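Local coordinates for rhamnosidase B (Bacillus sp., PDB 2OKX), which probably releases terminal alpha-L-rhamnose from its substrates by hydrolysis, as an inverting alpha-L-rhamnosidase of glycoside hydrolase family 78, at residues Ser141-Met144 / Gly149-Glu152; Gly311-Phe316 / Gly481-Phe486. One frame throughout, in Å; residues are numbered along the deposited sequence.

Contact 1: Ser141-Met144 / Gly149-Glu152; sequences SPRM and GFGE
Arg143 lays the aliphatic part of its side chain over one face of the Phe150 ring, packed against backbone bonds that fold a loop back on itself without a regular hairpin. The touching atom is CD of Arg143, 4.0 Å from the centroid of the Phe150 ring in a CH-pi contact displaced toward the rim. With CG anti to the backbone N (chi1 174°) and a bend at chi2, the Arg143 chain turns back over the ring; its guanidinium lies farther off, CZ 5.8 Å from the Phe150 centroid, so any cation-pi attraction is at most weak; the two planes are 46° apart. The carbonyl O of Gly149 meets that guanidinium at its edge and takes a weak bond from Arg143 NE at 3.2 Å, while Arg143 NH2 binds Gln148 O. The same Gly149 oxygen accepts the stronger bond from Met144 N at 2.8 Å. Beyond Phe150, Gly151 N donates to Pro142 O at 3.0 Å, and the two backbone bonds enclose a single Arg143–Phe150 bridge. At Phe150 an alanine would probably take away the surface under Arg143 CD and open a gap beside the bridge, leaving the aliphatic chain less fixed. Both segments belong to the buried loop between strands 130-133 and 153-155, where Ser141 OG meets Asn21 and Glu152 hydrogen-bonds Tyr497 OH and pairs in a salt bridge with Arg503 of strand 503-505.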
ATOM      1  N   SER A 141      -8.262  15.155 -11.873  1.00 21.43           N
ATOM      2  CA  SER A 141      -8.884  14.278 -10.881  1.00 23.55           C
ATOM      3  C   SER A 141      -8.025  14.227  -9.612  1.00 22.37           C
ATOM      4  O   SER A 141      -6.832  14.529  -9.644  1.00 23.04           O
ATOM      5  CB  SER A 141      -9.103  12.871 -11.459  1.00 19.60           C
ATOM      6  OG  SER A 141      -7.882  12.204 -11.694  1.00 22.43           O
ATOM      7  N   PRO A 142      -8.624  13.841  -8.476  1.00 22.17           N
ATOM      8  CA  PRO A 142      -7.902  13.771  -7.201  1.00 22.05           C
ATOM      9  C   PRO A 142      -6.660  12.892  -7.135  1.00 22.87           C
ATOM     10  O   PRO A 142      -6.608  11.810  -7.725  1.00 21.77           O
ATOM     11  CB  PRO A 142      -8.973  13.285  -6.219  1.00 21.57           C
ATOM     12  CG  PRO A 142     -10.257  13.729  -6.845  1.00 20.79           C
ATOM     13  CD  PRO A 142     -10.023  13.412  -8.298  1.00 20.80           C
ATOM     14  N   ARG A 143      -5.654  13.376  -6.410  1.00 21.28           N
ATOM     15  CA  ARG A 143      -4.448  12.600  -6.189  1.00 21.39           C
ATOM     16  C   ARG A 143      -5.005  11.545  -5.238  1.00 19.97           C
ATOM     17  O   ARG A 143      -5.732  11.873  -4.299  1.00 19.32           O
ATOM     18  CB  ARG A 143      -3.380  13.448  -5.488  1.00 21.72           C
ATOM     19  CG  ARG A 143      -2.129  12.680  -5.078  1.00 21.93           C
ATOM     20  CD  ARG A 143      -1.330  12.190  -6.277  1.00 21.86           C
ATOM     21  NE  ARG A 143      -0.320  11.216  -5.867  1.00 22.73           N
ATOM     22  CZ  ARG A 143       0.801  11.512  -5.215  1.00 23.02           C
ATOM     23  NH1 ARG A 143       1.087  12.769  -4.897  1.00 24.15           N
ATOM     24  NH2 ARG A 143       1.626  10.541  -4.848  1.00 22.10           N
ATOM     25  N   MET A 144      -4.685  10.284  -5.486  1.00 20.37           N
ATOM     26  CA  MET A 144      -5.204   9.198  -4.662  1.00 20.64           C
ATOM     27  C   MET A 144      -4.695   9.218  -3.225  1.00 20.61           C
ATOM     28  O   MET A 144      -5.481   9.159  -2.279  1.00 21.78           O
ATOM     29  CB  MET A 144      -4.864   7.862  -5.313  1.00 20.39           C
ATOM     30  CG  MET A 144      -5.595   6.664  -4.733  1.00 19.87           C
ATOM     31  SD  MET A 144      -5.382   5.267  -5.844  1.00 21.49           S
ATOM     32  CE  MET A 144      -5.754   3.865  -4.737  1.00 20.68           C
ATOM     33  N   GLY A 149      -1.024   6.912  -7.064  1.00 22.00           N
ATOM     34  CA  GLY A 149      -1.303   7.734  -8.230  1.00 20.09           C
ATOM     35  C   GLY A 149      -2.523   8.627  -8.109  1.00 19.59           C
ATOM     36  O   GLY A 149      -2.600   9.461  -7.210  1.00 20.86           O
ATOM     37  N   PHE A 150      -3.490   8.438  -9.002  1.00 19.16           N
ATOM     38  CA  PHE A 150      -4.696   9.263  -9.004  1.00 20.05           C
ATOM     39  C   PHE A 150      -5.995   8.474  -9.130  1.00 20.08           C
ATOM     40  O   PHE A 150      -6.039   7.434  -9.787  1.00 22.08           O
ATOM     41  CB  PHE A 150      -4.634  10.252 -10.176  1.00 19.96           C
ATOM     42  CG  PHE A 150      -3.449  11.176 -10.137  1.00 17.75           C
ATOM     43  CD1 PHE A 150      -3.563  12.452  -9.596  1.00 21.27           C
ATOM     44  CD2 PHE A 150      -2.218  10.768 -10.635  1.00 21.51           C
ATOM     45  CE1 PHE A 150      -2.470  13.311  -9.552  1.00 21.76           C
ATOM     46  CE2 PHE A 150      -1.113  11.619 -10.595  1.00 23.33           C
ATOM     47  CZ  PHE A 150      -1.240  12.893 -10.052  1.00 21.41           C
ATOM     48  N   GLY A 151      -7.048   8.982  -8.492  1.00 20.70           N
ATOM     49  CA  GLY A 151      -8.362   8.366  -8.590  1.00 21.43           C
ATOM     50  C   GLY A 151      -8.935   9.054  -9.815  1.00 21.59           C
ATOM     51  O   GLY A 151      -8.980  10.284  -9.859  1.00 22.37           O
ATOM     52  N   GLU A 152      -9.381   8.292 -10.807  1.00 22.19           N
ATOM     53  CA  GLU A 152      -9.858   8.911 -12.035  1.00 21.81           C
ATOM     54  C   GLU A 152     -11.290   9.411 -12.114  1.00 22.67           C
ATOM     55  O   GLU A 152     -12.159   9.033 -11.329  1.00 21.57           O
ATOM     56  CB  GLU A 152      -9.586   7.981 -13.231  1.00 21.54           C
ATOM     57  CG  GLU A 152     -10.606   6.851 -13.472  1.00 21.78           C
ATOM     58  CD  GLU A 152     -10.342   5.588 -12.654  1.00 24.23           C
ATOM     59  OE1 GLU A 152     -10.808   4.507 -13.079  1.00 22.06           O
ATOM     60  OE2 GLU A 152      -9.681   5.671 -11.596  1.00 23.29           O
TER

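Contact 2: Gly311-Phe316 / Gly481-Phe486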
ATOM      1  N   GLY A 311       1.366  14.407   0.924  1.00 20.94           N
ATOM      2  CA  GLY A 311       0.759  14.287  -0.387  1.00 21.55           C
ATOM      3  C   GLY A 311      -0.643  13.722  -0.270  1.00 23.27           C
ATOM      4  O   GLY A 311      -1.037  13.221   0.787  1.00 22.42           O
ATOM      5  N   GLY A 312      -1.400  13.792  -1.358  1.00 23.13           N
ATOM      6  CA  GLY A 312      -2.767  13.303  -1.322  1.00 24.06           C
ATOM      7  C   GLY A 312      -3.707  14.492  -1.356  1.00 23.92           C
ATOM      8  O   GLY A 312      -3.272  15.632  -1.197  1.00 24.97           O
ATOM      9  N   SER A 313      -4.994  14.236  -1.545  1.00 23.60           N
ATOM     10  CA  SER A 313      -5.973  15.310  -1.627  1.00 24.09           C
ATOM     11  C   SER A 313      -6.445  15.874  -0.293  1.00 23.97           C
ATOM     12  O   SER A 313      -6.589  15.148   0.691  1.00 23.95           O
ATOM     13  CB  SER A 313      -7.199  14.834  -2.415  1.00 22.18           C
ATOM     14  OG  SER A 313      -6.841  14.449  -3.729  1.00 22.60           O
ATOM     15  N   SER A 314      -6.666  17.187  -0.279  1.00 23.67           N
ATOM     16  CA  SER A 314      -7.198  17.892   0.884  1.00 23.29           C
ATOM     17  C   SER A 314      -8.626  18.181   0.425  1.00 23.38           C
ATOM     18  O   SER A 314      -8.853  18.428  -0.761  1.00 24.18           O
ATOM     19  CB  SER A 314      -6.427  19.193   1.132  1.00 24.82           C
ATOM     20  OG  SER A 314      -5.079  18.917   1.497  1.00 27.80           O
ATOM     21  N   HIS A 315      -9.586  18.138   1.343  1.00 22.28           N
ATOM     22  CA  HIS A 315     -10.983  18.337   0.977  1.00 22.79           C
ATOM     23  C   HIS A 315     -11.665  19.556   1.574  1.00 22.95           C
ATOM     24  O   HIS A 315     -11.439  19.907   2.728  1.00 22.44           O
ATOM     25  CB  HIS A 315     -11.765  17.072   1.331  1.00 23.21           C
ATOM     26  CG  HIS A 315     -11.366  15.885   0.513  1.00 23.85           C
ATOM     27  ND1 HIS A 315     -11.978  15.566  -0.678  1.00 22.90           N
ATOM     28  CD2 HIS A 315     -10.356  14.997   0.668  1.00 23.24           C
ATOM     29  CE1 HIS A 315     -11.360  14.534  -1.226  1.00 23.70           C
ATOM     30  NE2 HIS A 315     -10.371  14.171  -0.430  1.00 23.99           N
ATOM     31  N   PHE A 316     -12.521  20.178   0.766  1.00 23.95           N
ATOM     32  CA  PHE A 316     -13.264  21.372   1.160  1.00 23.97           C
ATOM     33  C   PHE A 316     -14.681  21.267   0.596  1.00 24.01           C
ATOM     34  O   PHE A 316     -14.858  21.001  -0.592  1.00 24.69           O
ATOM     35  CB  PHE A 316     -12.582  22.613   0.580  1.00 26.10           C
ATOM     36  CG  PHE A 316     -13.197  23.913   1.018  1.00 26.47           C
ATOM     37  CD1 PHE A 316     -13.157  25.027   0.185  1.00 27.78           C
ATOM     38  CD2 PHE A 316     -13.785  24.036   2.272  1.00 25.25           C
ATOM     39  CE1 PHE A 316     -13.692  26.248   0.600  1.00 26.69           C
ATOM     40  CE2 PHE A 316     -14.322  25.250   2.695  1.00 27.44           C
ATOM     41  CZ  PHE A 316     -14.274  26.357   1.855  1.00 27.28           C
ATOM     42  N   GLY A 481      -7.330  10.133   3.952  1.00 18.10           N
ATOM     43  CA  GLY A 481      -5.974  10.072   3.437  1.00 19.05           C
ATOM     44  C   GLY A 481      -5.896   9.244   2.166  1.00 19.56           C
ATOM     45  O   GLY A 481      -4.828   9.112   1.555  1.00 20.04           O
ATOM     46  N   LEU A 482      -7.035   8.693   1.760  1.00 19.40           N
ATOM     47  CA  LEU A 482      -7.099   7.862   0.563  1.00 19.22           C
ATOM     48  C   LEU A 482      -8.369   8.094  -0.240  1.00 19.98           C
ATOM     49  O   LEU A 482      -9.455   7.687   0.173  1.00 20.63           O
ATOM     50  CB  LEU A 482      -7.029   6.380   0.949  1.00 16.84           C
ATOM     51  CG  LEU A 482      -7.221   5.361  -0.176  1.00 18.35           C
ATOM     52  CD1 LEU A 482      -5.978   5.347  -1.068  1.00 18.00           C
ATOM     53  CD2 LEU A 482      -7.469   3.978   0.419  1.00 17.05           C
ATOM     54  N   ASP A 483      -8.237   8.760  -1.382  1.00 20.08           N
ATOM     55  CA  ASP A 483      -9.387   8.985  -2.249  1.00 20.31           C
ATOM     56  C   ASP A 483      -9.531   7.697  -3.051  1.00 18.70           C
ATOM     57  O   ASP A 483      -9.125   7.619  -4.211  1.00 18.75           O
ATOM     58  CB  ASP A 483      -9.132  10.170  -3.179  1.00 20.98           C
ATOM     59  CG  ASP A 483      -9.466  11.496  -2.533  1.00 22.05           C
ATOM     60  OD1 ASP A 483      -8.784  11.886  -1.561  1.00 22.09           O
ATOM     61  OD2 ASP A 483     -10.425  12.147  -3.003  1.00 21.48           O
ATOM     62  N   ASN A 484     -10.097   6.683  -2.402  1.00 19.02           N
ATOM     63  CA  ASN A 484     -10.290   5.350  -2.980  1.00 18.63           C
ATOM     64  C   ASN A 484     -11.515   5.383  -3.882  1.00 18.99           C
ATOM     65  O   ASN A 484     -12.481   4.643  -3.673  1.00 18.00           O
ATOM     66  CB  ASN A 484     -10.502   4.359  -1.834  1.00 18.73           C
ATOM     67  CG  ASN A 484      -9.870   3.021  -2.100  1.00 18.12           C
ATOM     68  OD1 ASN A 484      -8.936   2.912  -2.891  1.00 17.78           O
ATOM     69  ND2 ASN A 484     -10.360   1.991  -1.416  1.00 17.65           N
ATOM     70  N   THR A 485     -11.448   6.210  -4.919  1.00 19.23           N
ATOM     71  CA  THR A 485     -12.600   6.420  -5.778  1.00 19.44           C
ATOM     72  C   THR A 485     -12.341   6.658  -7.261  1.00 19.55           C
ATOM     73  O   THR A 485     -11.209   6.764  -7.719  1.00 19.61           O
ATOM     74  CB  THR A 485     -13.335   7.680  -5.317  1.00 21.13           C
ATOM     75  OG1 THR A 485     -12.490   8.810  -5.574  1.00 20.14           O
ATOM     76  CG2 THR A 485     -13.625   7.641  -3.823  1.00 20.41           C
ATOM     77  N   PHE A 486     -13.451   6.750  -7.989  1.00 21.55           N
ATOM     78  CA  PHE A 486     -13.456   7.100  -9.397  1.00 21.85           C
ATOM     79  C   PHE A 486     -14.868   7.557  -9.732  1.00 22.29           C
ATOM     80  O   PHE A 486     -15.834   7.186  -9.058  1.00 21.29           O
ATOM     81  CB  PHE A 486     -12.987   5.944 -10.313  1.00 22.81           C
ATOM     82  CG  PHE A 486     -14.017   4.873 -10.584  1.00 24.83           C
ATOM     83  CD1 PHE A 486     -13.757   3.551 -10.232  1.00 23.43           C
ATOM     84  CD2 PHE A 486     -15.205   5.161 -11.257  1.00 24.70           C
ATOM     85  CE1 PHE A 486     -14.658   2.533 -10.548  1.00 22.20           C
ATOM     86  CE2 PHE A 486     -16.112   4.149 -11.577  1.00 23.25           C
ATOM     87  CZ  PHE A 486     -15.837   2.835 -11.221  1.00 23.70           C
TER
HETATM   88  O   HOH W   1      -2.430  10.441   1.611  1.00 23.02           O
HETATM   89  O   HOH W   2      -6.085  11.574  -1.256  1.00 24.21           O
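His315 and Asp483 join through a direct hydrogen bond, a His-carboxylate pair in which the two side chains approach from opposite directions. NE2 of His315 donates to OD1 of Asp483 at 3.0 Å with an N-H...O angle of 160°, using the syn lone pair of that oxygen. OD1 lies in the ring plane of His315, at its edge; ring and carboxylate planes are only 12° apart, and CE1 of His315 comes within 3.1 Å of Asp483 OD2. The histidine reaches across with CG anti to its carbonyl carbon (chi1 -66°), and its ND1 pairs with Asn396.

Water carries further polar links. One molecule accepts from Ser313 N at 2.9 Å and lies 2.7 Å from Asp483 OD1, to which it can donate; a second joins the carbonyl oxygens of Gly311 and Gly481. Van der Waals contact is slight: Ser313 CB lies 3.5 Å from Asp483 OD1, and Phe398 of helix 397-402 touches both His315 and Asp483. In the backbone, Asp483 and Asn484 are each the centre of an inverse gamma turn, leading into strand 485-489.

An imidazole N-H and a water at OD1 would be expected to stabilise Asp483 as the carboxylate; with ND1 of His315 bonded to Asn396 ND2, the ring is consistent with the neutral NE2-H form, giving a directional polar link between the D2 and concanavalin-like regions.

In the fold
Contacts 1 and 2 lie with centres about 7 Å apart, and together they show how chemistry follows place in a multidomain fold. Both are buried, but contact 1 closes one loop of the N-terminal domain on itself, whereas contact 2 joins regions 165 residues apart in sequence across an interface with water in it. The first buries about three times the area of the second and relies on backbone bonds and ring packing; the second depends on one side-chain pair and bridging waters. The loop of contact 1 also touches both partners of contact 2: Arg143 O is probably hydrogen-bonded to Ser313 OG, and Met144 O to Asp483 N, at 2.9 Å each. Three family regions thus meet here.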